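Local coordinates for 15-O-acetyltransferase (Fusarium sporotrichioides, PDB 3FOT), which acetylates the 15-hydroxyl of trichothecene intermediates such as 15-deacetylcalonectrin during the biosynthesis of T-2 toxin, at residues Leu489-Asn494 with Gln508-Phe513; Leu476-Asp481 with Gln504-Ser509. One frame throughout, in Å; residues are numbered along the deposited sequence.

Interaction 1 (Leu489-Asn494 with Gln508-Phe513)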
ATOM      1  N   LEU A 489       3.921  13.018  -3.045  1.00 11.00           N
ATOM      2  CA  LEU A 489       2.500  12.936  -2.707  1.00 13.01           C
ATOM      3  C   LEU A 489       1.774  12.462  -3.930  1.00 12.58           C
ATOM      4  O   LEU A 489       1.971  12.981  -5.032  1.00 12.97           O
ATOM      5  CB  LEU A 489       1.915  14.286  -2.250  1.00 12.67           C
ATOM      6  CG  LEU A 489       2.249  14.753  -0.834  1.00 16.15           C
ATOM      7  CD1 LEU A 489       3.599  15.407  -0.874  1.00 20.75           C
ATOM      8  CD2 LEU A 489       1.194  15.780  -0.356  1.00 16.74           C
ATOM      9  N   ASN A 490       0.924  11.462  -3.732  1.00 13.03           N
ATOM     10  CA  ASN A 490       0.070  10.905  -4.779  0.50 13.20           C
ATOM     11  C   ASN A 490      -1.391  11.027  -4.327  1.00 13.05           C
ATOM     12  O   ASN A 490      -1.683  10.715  -3.170  1.00 12.95           O
ATOM     13  CB  ASN A 490       0.441   9.432  -4.955  0.50 13.52           C
ATOM     14  CG  ASN A 490      -0.036   8.830  -6.280  0.50 15.48           C
ATOM     15  OD1 ASN A 490      -0.913   9.364  -6.965  0.50 16.87           O
ATOM     16  ND2 ASN A 490       0.552   7.691  -6.637  0.50 17.61           N
ATOM     17  N   ILE A 491      -2.266  11.476  -5.204  1.00 12.36           N
ATOM     18  CA  ILE A 491      -3.680  11.408  -4.903  1.00 12.25           C
ATOM     19  C   ILE A 491      -4.304  10.451  -5.896  1.00 12.03           C
ATOM     20  O   ILE A 491      -4.213  10.635  -7.119  1.00 12.49           O
ATOM     21  CB  ILE A 491      -4.401  12.760  -4.980  1.00 12.59           C
ATOM     22  CG1 ILE A 491      -3.738  13.794  -4.068  1.00 10.93           C
ATOM     23  CG2 ILE A 491      -5.893  12.570  -4.592  1.00 11.76           C
ATOM     24  CD1 ILE A 491      -4.502  15.154  -3.991  1.00 12.37           C
ATOM     25  N   ILE A 492      -4.920   9.404  -5.362  1.00 12.22           N
ATOM     26  CA  ILE A 492      -5.647   8.478  -6.209  1.00 12.88           C
ATOM     27  C   ILE A 492      -7.128   8.791  -6.050  1.00 12.53           C
ATOM     28  O   ILE A 492      -7.596   9.106  -4.946  1.00 12.88           O
ATOM     29  CB  ILE A 492      -5.361   7.011  -5.861  1.00 13.35           C
ATOM     30  CG1 ILE A 492      -3.861   6.733  -5.861  1.00 16.90           C
ATOM     31  CG2 ILE A 492      -5.999   6.082  -6.861  1.00 14.96           C
ATOM     32  CD1 ILE A 492      -3.313   6.590  -4.504  1.00 22.95           C
ATOM     33  N   TYR A 493      -7.827   8.759  -7.169  1.00 12.34           N
ATOM     34  CA  TYR A 493      -9.225   9.129  -7.182  1.00 12.94           C
ATOM     35  C   TYR A 493      -9.888   8.328  -8.261  1.00 13.14           C
ATOM     36  O   TYR A 493      -9.208   7.688  -9.076  1.00 13.85           O
ATOM     37  CB  TYR A 493      -9.377  10.624  -7.416  1.00 13.13           C
ATOM     38  CG  TYR A 493      -8.976  11.128  -8.775  1.00 11.93           C
ATOM     39  CD1 TYR A 493      -9.945  11.472  -9.713  1.00 14.58           C
ATOM     40  CD2 TYR A 493      -7.627  11.291  -9.124  1.00 14.22           C
ATOM     41  CE1 TYR A 493      -9.593  11.946 -10.950  1.00 14.48           C
ATOM     42  CE2 TYR A 493      -7.272  11.778 -10.358  1.00 13.71           C
ATOM     43  CZ  TYR A 493      -8.263  12.107 -11.265  1.00 15.33           C
ATOM     44  OH  TYR A 493      -7.923  12.584 -12.514  1.00 17.12           O
ATOM     45  N   ASN A 494     -11.210   8.318  -8.243  1.00 13.51           N
ATOM     46  CA  ASN A 494     -11.942   7.702  -9.323  1.00 14.09           C
ATOM     47  C   ASN A 494     -12.434   8.796 -10.253  1.00 14.71           C
ATOM     48  O   ASN A 494     -13.025   9.770  -9.788  1.00 13.87           O
ATOM     49  CB  ASN A 494     -13.094   6.888  -8.771  1.00 14.58           C
ATOM     50  CG  ASN A 494     -13.658   5.967  -9.801  1.00 15.20           C
ATOM     51  OD1 ASN A 494     -14.497   6.377 -10.603  1.00 18.08           O
ATOM     52  ND2 ASN A 494     -13.141   4.739  -9.847  1.00 15.02           N
ATOM     53  N   GLN A 508      -1.892  20.694  -5.395  1.00 12.06           N
ATOM     54  CA  GLN A 508      -0.990  21.857  -5.388  1.00 12.49           C
ATOM     55  C   GLN A 508      -1.197  22.725  -4.135  1.00 11.58           C
ATOM     56  O   GLN A 508      -0.235  23.299  -3.579  1.00 10.52           O
ATOM     57  CB  GLN A 508      -1.176  22.696  -6.658  1.00 12.66           C
ATOM     58  CG  GLN A 508      -0.596  22.010  -7.929  1.00 16.57           C
ATOM     59  CD  GLN A 508       0.834  21.472  -7.693  1.00 22.96           C
ATOM     60  OE1 GLN A 508       1.069  20.248  -7.694  1.00 27.08           O
ATOM     61  NE2 GLN A 508       1.777  22.382  -7.440  1.00 22.87           N
ATOM     62  N   SER A 509      -2.444  22.819  -3.694  1.00 11.65           N
ATOM     63  CA  SER A 509      -2.769  23.557  -2.470  1.00 11.27           C
ATOM     64  C   SER A 509      -2.103  22.919  -1.250  1.00 11.30           C
ATOM     65  O   SER A 509      -1.530  23.615  -0.390  1.00 10.93           O
ATOM     66  CB  SER A 509      -4.299  23.614  -2.275  1.00 12.18           C
ATOM     67  OG  SER A 509      -4.616  24.373  -1.093  1.00 12.36           O
ATOM     68  N   ILE A 510      -2.209  21.592  -1.157  1.00 10.35           N
ATOM     69  CA  ILE A 510      -1.587  20.853  -0.078  1.00 10.29           C
ATOM     70  C   ILE A 510      -0.092  21.098  -0.105  1.00 10.83           C
ATOM     71  O   ILE A 510       0.494  21.418   0.920  1.00  9.42           O
ATOM     72  CB  ILE A 510      -1.816  19.330  -0.226  1.00 10.30           C
ATOM     73  CG1 ILE A 510      -3.303  18.985  -0.085  1.00 11.71           C
ATOM     74  CG2 ILE A 510      -0.959  18.554   0.768  1.00 10.73           C
ATOM     75  CD1 ILE A 510      -3.632  17.612  -0.714  1.00 10.10           C
ATOM     76  N   VAL A 511       0.506  20.955  -1.285  1.00 10.33           N
ATOM     77  CA  VAL A 511       1.968  21.147  -1.433  1.00 10.86           C
ATOM     78  C   VAL A 511       2.396  22.562  -1.015  1.00 11.02           C
ATOM     79  O   VAL A 511       3.400  22.738  -0.304  1.00 11.16           O
ATOM     80  CB  VAL A 511       2.438  20.823  -2.877  1.00 10.46           C
ATOM     81  CG1 VAL A 511       3.892  21.242  -3.085  1.00 12.07           C
ATOM     82  CG2 VAL A 511       2.291  19.320  -3.171  1.00 11.11           C
ATOM     83  N   GLU A 512       1.639  23.563  -1.472  1.00 11.12           N
ATOM     84  CA  GLU A 512       1.914  24.944  -1.106  1.00 12.98           C
ATOM     85  C   GLU A 512       1.922  25.161   0.415  1.00 11.35           C
ATOM     86  O   GLU A 512       2.810  25.842   0.946  1.00 11.40           O
ATOM     87  CB  GLU A 512       0.935  25.892  -1.802  1.00 12.70           C
ATOM     88  CG  GLU A 512       1.360  27.355  -1.703  1.00 15.50           C
ATOM     89  CD  GLU A 512       0.438  28.314  -2.446  1.00 16.47           C
ATOM     90  OE1 GLU A 512      -0.473  27.837  -3.174  1.00 19.92           O
ATOM     91  OE2 GLU A 512       0.632  29.547  -2.289  1.00 16.40           O
ATOM     92  N   PHE A 513       0.938  24.604   1.127  1.00 11.39           N
ATOM     93  CA  PHE A 513       0.947  24.734   2.594  1.00 10.63           C
ATOM     94  C   PHE A 513       2.139  24.030   3.245  1.00 10.75           C
ATOM     95  O   PHE A 513       2.738  24.561   4.172  1.00 10.73           O
ATOM     96  CB  PHE A 513      -0.350  24.225   3.224  1.00 10.03           C
ATOM     97  CG  PHE A 513      -1.522  25.155   3.070  1.00 11.30           C
ATOM     98  CD1 PHE A 513      -1.454  26.487   3.519  1.00 10.80           C
ATOM     99  CD2 PHE A 513      -2.726  24.682   2.521  1.00 11.11           C
ATOM    100  CE1 PHE A 513      -2.563  27.347   3.417  1.00 10.31           C
ATOM    101  CE2 PHE A 513      -3.843  25.543   2.404  1.00 10.63           C
ATOM    102  CZ  PHE A 513      -3.752  26.876   2.846  1.00 11.10           C
TER

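Interaction 2 (Leu476-Asp481 with Gln504-Ser509)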
ATOM      1  N   LEU A 476     -10.826  11.407  -2.085  1.00 12.88           N
ATOM      2  CA  LEU A 476      -9.468  11.561  -2.571  1.00 13.15           C
ATOM      3  C   LEU A 476      -8.602  10.814  -1.589  1.00 13.34           C
ATOM      4  O   LEU A 476      -8.668  11.070  -0.386  1.00 14.43           O
ATOM      5  CB  LEU A 476      -9.071  13.041  -2.612  1.00 12.83           C
ATOM      6  CG  LEU A 476      -9.853  13.917  -3.593  1.00 13.30           C
ATOM      7  CD1 LEU A 476      -9.331  15.322  -3.525  1.00 14.34           C
ATOM      8  CD2 LEU A 476      -9.783  13.395  -5.039  1.00 13.98           C
ATOM      9  N   ALA A 477      -7.823   9.858  -2.090  1.00 13.69           N
ATOM     10  CA  ALA A 477      -6.948   9.094  -1.213  1.00 13.95           C
ATOM     11  C   ALA A 477      -5.541   9.596  -1.453  1.00 13.95           C
ATOM     12  O   ALA A 477      -4.996   9.398  -2.545  1.00 14.13           O
ATOM     13  CB  ALA A 477      -7.041   7.601  -1.549  1.00 14.14           C
ATOM     14  N   ILE A 478      -4.949  10.181  -0.417  1.00 13.95           N
ATOM     15  CA  ILE A 478      -3.705  10.916  -0.539  1.00 14.12           C
ATOM     16  C   ILE A 478      -2.620  10.141   0.154  1.00 13.46           C
ATOM     17  O   ILE A 478      -2.722   9.864   1.352  1.00 14.21           O
ATOM     18  CB  ILE A 478      -3.838  12.352   0.046  1.00 13.84           C
ATOM     19  CG1 ILE A 478      -4.984  13.091  -0.661  1.00 16.56           C
ATOM     20  CG2 ILE A 478      -2.535  13.109  -0.149  1.00 14.85           C
ATOM     21  CD1 ILE A 478      -5.539  14.242   0.119  1.00 17.80           C
ATOM     22  N   ARG A 479      -1.593   9.753  -0.609  1.00 13.62           N
ATOM     23  CA  ARG A 479      -0.533   8.919  -0.069  1.00 14.49           C
ATOM     24  C   ARG A 479       0.779   9.713  -0.025  1.00 13.88           C
ATOM     25  O   ARG A 479       1.053  10.490  -0.937  1.00 14.67           O
ATOM     26  CB  ARG A 479      -0.333   7.678  -0.940  1.00 15.27           C
ATOM     27  CG  ARG A 479      -1.632   6.950  -1.365  1.00 18.05           C
ATOM     28  CD  ARG A 479      -1.276   5.587  -1.985  1.00 17.35           C
ATOM     29  NE  ARG A 479      -0.831   4.636  -0.969  1.00 19.60           N
ATOM     30  CZ  ARG A 479      -1.622   3.852  -0.255  1.00 20.06           C
ATOM     31  NH1 ARG A 479      -1.081   3.029   0.638  1.00 23.21           N
ATOM     32  NH2 ARG A 479      -2.939   3.872  -0.428  1.00 23.16           N
ATOM     33  N   LEU A 480       1.572   9.510   1.019  1.00 12.18           N
ATOM     34  CA  LEU A 480       2.901  10.125   1.094  1.00 12.97           C
ATOM     35  C   LEU A 480       3.950   9.042   1.234  1.00 13.50           C
ATOM     36  O   LEU A 480       3.834   8.173   2.097  1.00 13.94           O
ATOM     37  CB  LEU A 480       2.999  11.053   2.318  1.00 12.53           C
ATOM     38  CG  LEU A 480       4.355  11.763   2.544  1.00 11.84           C
ATOM     39  CD1 LEU A 480       4.573  12.857   1.527  1.00 11.44           C
ATOM     40  CD2 LEU A 480       4.507  12.281   3.978  1.00 13.09           C
ATOM     41  N   ASP A 481       4.989   9.087   0.413  1.00 13.81           N
ATOM     42  CA  ASP A 481       6.165   8.308   0.797  1.00 14.81           C
ATOM     43  C   ASP A 481       7.448   9.043   0.470  1.00 13.64           C
ATOM     44  O   ASP A 481       7.410  10.226   0.116  1.00 14.40           O
ATOM     45  CB  ASP A 481       6.133   6.864   0.306  1.00 16.65           C
ATOM     46  CG  ASP A 481       5.999   6.748  -1.166  1.00 19.09           C
ATOM     47  OD1 ASP A 481       6.221   7.761  -1.870  1.00 22.62           O
ATOM     48  OD2 ASP A 481       5.696   5.598  -1.601  1.00 22.01           O
ATOM     49  N   GLN A 504      -5.629  18.040  -9.172  1.00 15.75           N
ATOM     50  CA  GLN A 504      -4.367  18.757  -9.325  1.00 15.80           C
ATOM     51  C   GLN A 504      -4.381  20.054  -8.516  1.00 15.33           C
ATOM     52  O   GLN A 504      -3.411  20.362  -7.853  1.00 14.87           O
ATOM     53  CB  GLN A 504      -4.087  19.077 -10.802  1.00 16.30           C
ATOM     54  CG  GLN A 504      -3.764  17.873 -11.667  0.50 16.57           C
ATOM     55  CD  GLN A 504      -3.642  18.216 -13.151  0.50 17.21           C
ATOM     56  OE1 GLN A 504      -4.370  19.063 -13.677  0.50 18.81           O
ATOM     57  NE2 GLN A 504      -2.728  17.535 -13.837  0.50 18.80           N
ATOM     58  N   LYS A 505      -5.484  20.797  -8.582  1.00 15.49           N
ATOM     59  CA  LYS A 505      -5.622  22.072  -7.862  1.00 15.32           C
ATOM     60  C   LYS A 505      -5.508  21.813  -6.360  1.00 14.64           C
ATOM     61  O   LYS A 505      -4.775  22.503  -5.640  1.00 14.10           O
ATOM     62  CB  LYS A 505      -6.965  22.741  -8.202  1.00 15.74           C
ATOM     63  CG  LYS A 505      -7.186  24.069  -7.487  1.00 18.39           C
ATOM     64  N   TYR A 506      -6.210  20.786  -5.906  1.00 13.80           N
ATOM     65  CA  TYR A 506      -6.177  20.404  -4.495  1.00 12.77           C
ATOM     66  C   TYR A 506      -4.770  19.936  -4.093  1.00 12.87           C
ATOM     67  O   TYR A 506      -4.239  20.370  -3.084  1.00 12.05           O
ATOM     68  CB  TYR A 506      -7.232  19.329  -4.205  1.00 13.10           C
ATOM     69  CG  TYR A 506      -7.380  19.010  -2.722  1.00 12.41           C
ATOM     70  CD1 TYR A 506      -7.895  19.957  -1.839  1.00 14.46           C
ATOM     71  CD2 TYR A 506      -7.015  17.761  -2.214  1.00 13.57           C
ATOM     72  CE1 TYR A 506      -8.036  19.681  -0.475  1.00 12.53           C
ATOM     73  CE2 TYR A 506      -7.147  17.470  -0.856  1.00 14.34           C
ATOM     74  CZ  TYR A 506      -7.652  18.446   0.008  1.00 12.74           C
ATOM     75  OH  TYR A 506      -7.787  18.198   1.348  1.00 13.55           O
ATOM     76  N   LEU A 507      -4.153  19.060  -4.892  1.00 12.29           N
ATOM     77  CA  LEU A 507      -2.785  18.591  -4.579  1.00 12.57           C
ATOM     78  C   LEU A 507      -1.802  19.763  -4.459  1.00 11.56           C
ATOM     79  O   LEU A 507      -0.979  19.829  -3.525  1.00 11.37           O
ATOM     80  CB  LEU A 507      -2.304  17.611  -5.664  1.00 12.19           C
ATOM     81  CG  LEU A 507      -0.904  17.012  -5.432  1.00 13.41           C
ATOM     82  CD1 LEU A 507      -0.724  16.398  -4.010  1.00 16.11           C
ATOM     83  CD2 LEU A 507      -0.626  15.975  -6.531  1.00 14.10           C
ATOM     84  N   GLN A 508      -1.892  20.694  -5.395  1.00 12.06           N
ATOM     85  CA  GLN A 508      -0.990  21.857  -5.388  1.00 12.49           C
ATOM     86  C   GLN A 508      -1.197  22.725  -4.135  1.00 11.58           C
ATOM     87  O   GLN A 508      -0.235  23.299  -3.579  1.00 10.52           O
ATOM     88  CB  GLN A 508      -1.176  22.696  -6.658  1.00 12.66           C
ATOM     89  CG  GLN A 508      -0.596  22.010  -7.929  1.00 16.57           C
ATOM     90  CD  GLN A 508       0.834  21.472  -7.693  1.00 22.96           C
ATOM     91  OE1 GLN A 508       1.069  20.248  -7.694  1.00 27.08           O
ATOM     92  NE2 GLN A 508       1.777  22.382  -7.440  1.00 22.87           N
ATOM     93  N   SER A 509      -2.444  22.819  -3.694  1.00 11.65           N
ATOM     94  CA  SER A 509      -2.769  23.557  -2.470  1.00 11.27           C
ATOM     95  C   SER A 509      -2.103  22.919  -1.250  1.00 11.30           C
ATOM     96  O   SER A 509      -1.530  23.615  -0.390  1.00 10.93           O
ATOM     97  CB  SER A 509      -4.299  23.614  -2.275  1.00 12.18           C
ATOM     98  OG  SER A 509      -4.616  24.373  -1.093  1.00 12.36           O
TER

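Interaction 1 (Leu489-Asn494 with Gln508-Phe513)
L489 and I510 touch across the two segments, although the closest CA pair is L489 and V511, 8.3 Å apart. Strand 489-494 presents L489 and I491, every second residue, to the helix; the later residues run away from 508-513, toward the start of helix 500-516, where Y493 touches E500. L489 and I491 both direct CB toward the helix from one face of the sheet, and I510 points back and meets both. I510 CG2, anti to the backbone N, meets L489 CD2 at 3.7 Å, the two side chains crossing at a slant. I510 CD1, at the end of the CG1 branch, faces I491 CD1 tip to tip at 4.2 Å. That branch lies beside the backbone N (chi1 -65°) and is extended beyond CG1 (chi2 159°), which is how one residue spans two strand positions. All three residues are buried, and 145 Å² is lost between the segments, counting both sides. I478, on the neighbouring strand 477-483, touches both I491 and I510, while S509 OG is hydrogen-bonded to H375 NE2 and the F513 ring stacks with that of H375. This is the apolar interface of an alpha/beta layer, in which helix 500-516 packs on one face of a mixed sheet.

Interaction 2 (Leu476-Asp481 with Gln504-Ser509)
L476 and I478 reach Y506 of the helix through their CD1 methyls, and these apolar contacts account for the direct meeting of residues 476-481 with residues 504-509. The backbones stay well separated: the CA atoms of I478 and L507 are 8.7 Å apart, those of L476 and Y506 9.6 Å. L476, just before the strand, and I478 within it both send CB toward the helix, and Y506 sends its own toward them.

The aliphatic-aromatic contacts differ in approach. I478 CD1 comes to the ring edge, near the ring plane, 3.7 Å from Y506 CE2, and the two side chains cross at about a right angle. L476 CD1 arrives obliquely, 3.6 Å from Y506 CD2 and 4.1 Å from Y506 CE2. The two methyls therefore share one side of the ring's perimeter, CD2 and CE2. Y506 has CG anti to its own N (chi1 -173°), which carries the ring out from the helix to these methyls.

The polar interactions lead elsewhere. Y506 OH, past the apolar contact, makes a weak hydrogen bond to I314 O. R479, on the other face of the strand, forms a salt bridge with D439 through NH1. Within the helix, Q508 N to Q504 O (2.9 Å) and S509 N to K505 O (3.1 Å) continue the regular backbone bonding.

Strands 477-483 and 486-494, consecutive and antiparallel, form a beta-hairpin, with 435-441 running parallel to 477-483 on its other side. Helix 500-516 packs over this sheet; P434 also touches Y506, and I314 belongs to helix 306-321.

Overall arrangement
Interactions 1 and 2 are two parts of one buried interface: their centres lie about 1 Å apart, and both set helix 500-516 against the same mixed sheet. Their strands, 486-494 and 477-483, follow each other in the chain and pair antiparallel, with R479 N to N490 O (2.7 Å) and I492 N to A477 O (2.8 Å) as probable hydrogen bonds. Their helical windows overlap at Q508 and S509, but the touching residue shifts by one turn, from Y506 to I510. Both contacts are core and apolar. The chemistry differs in that interaction 1 is purely aliphatic, whereas interaction 2 sets aliphatic methyls against an aromatic ring.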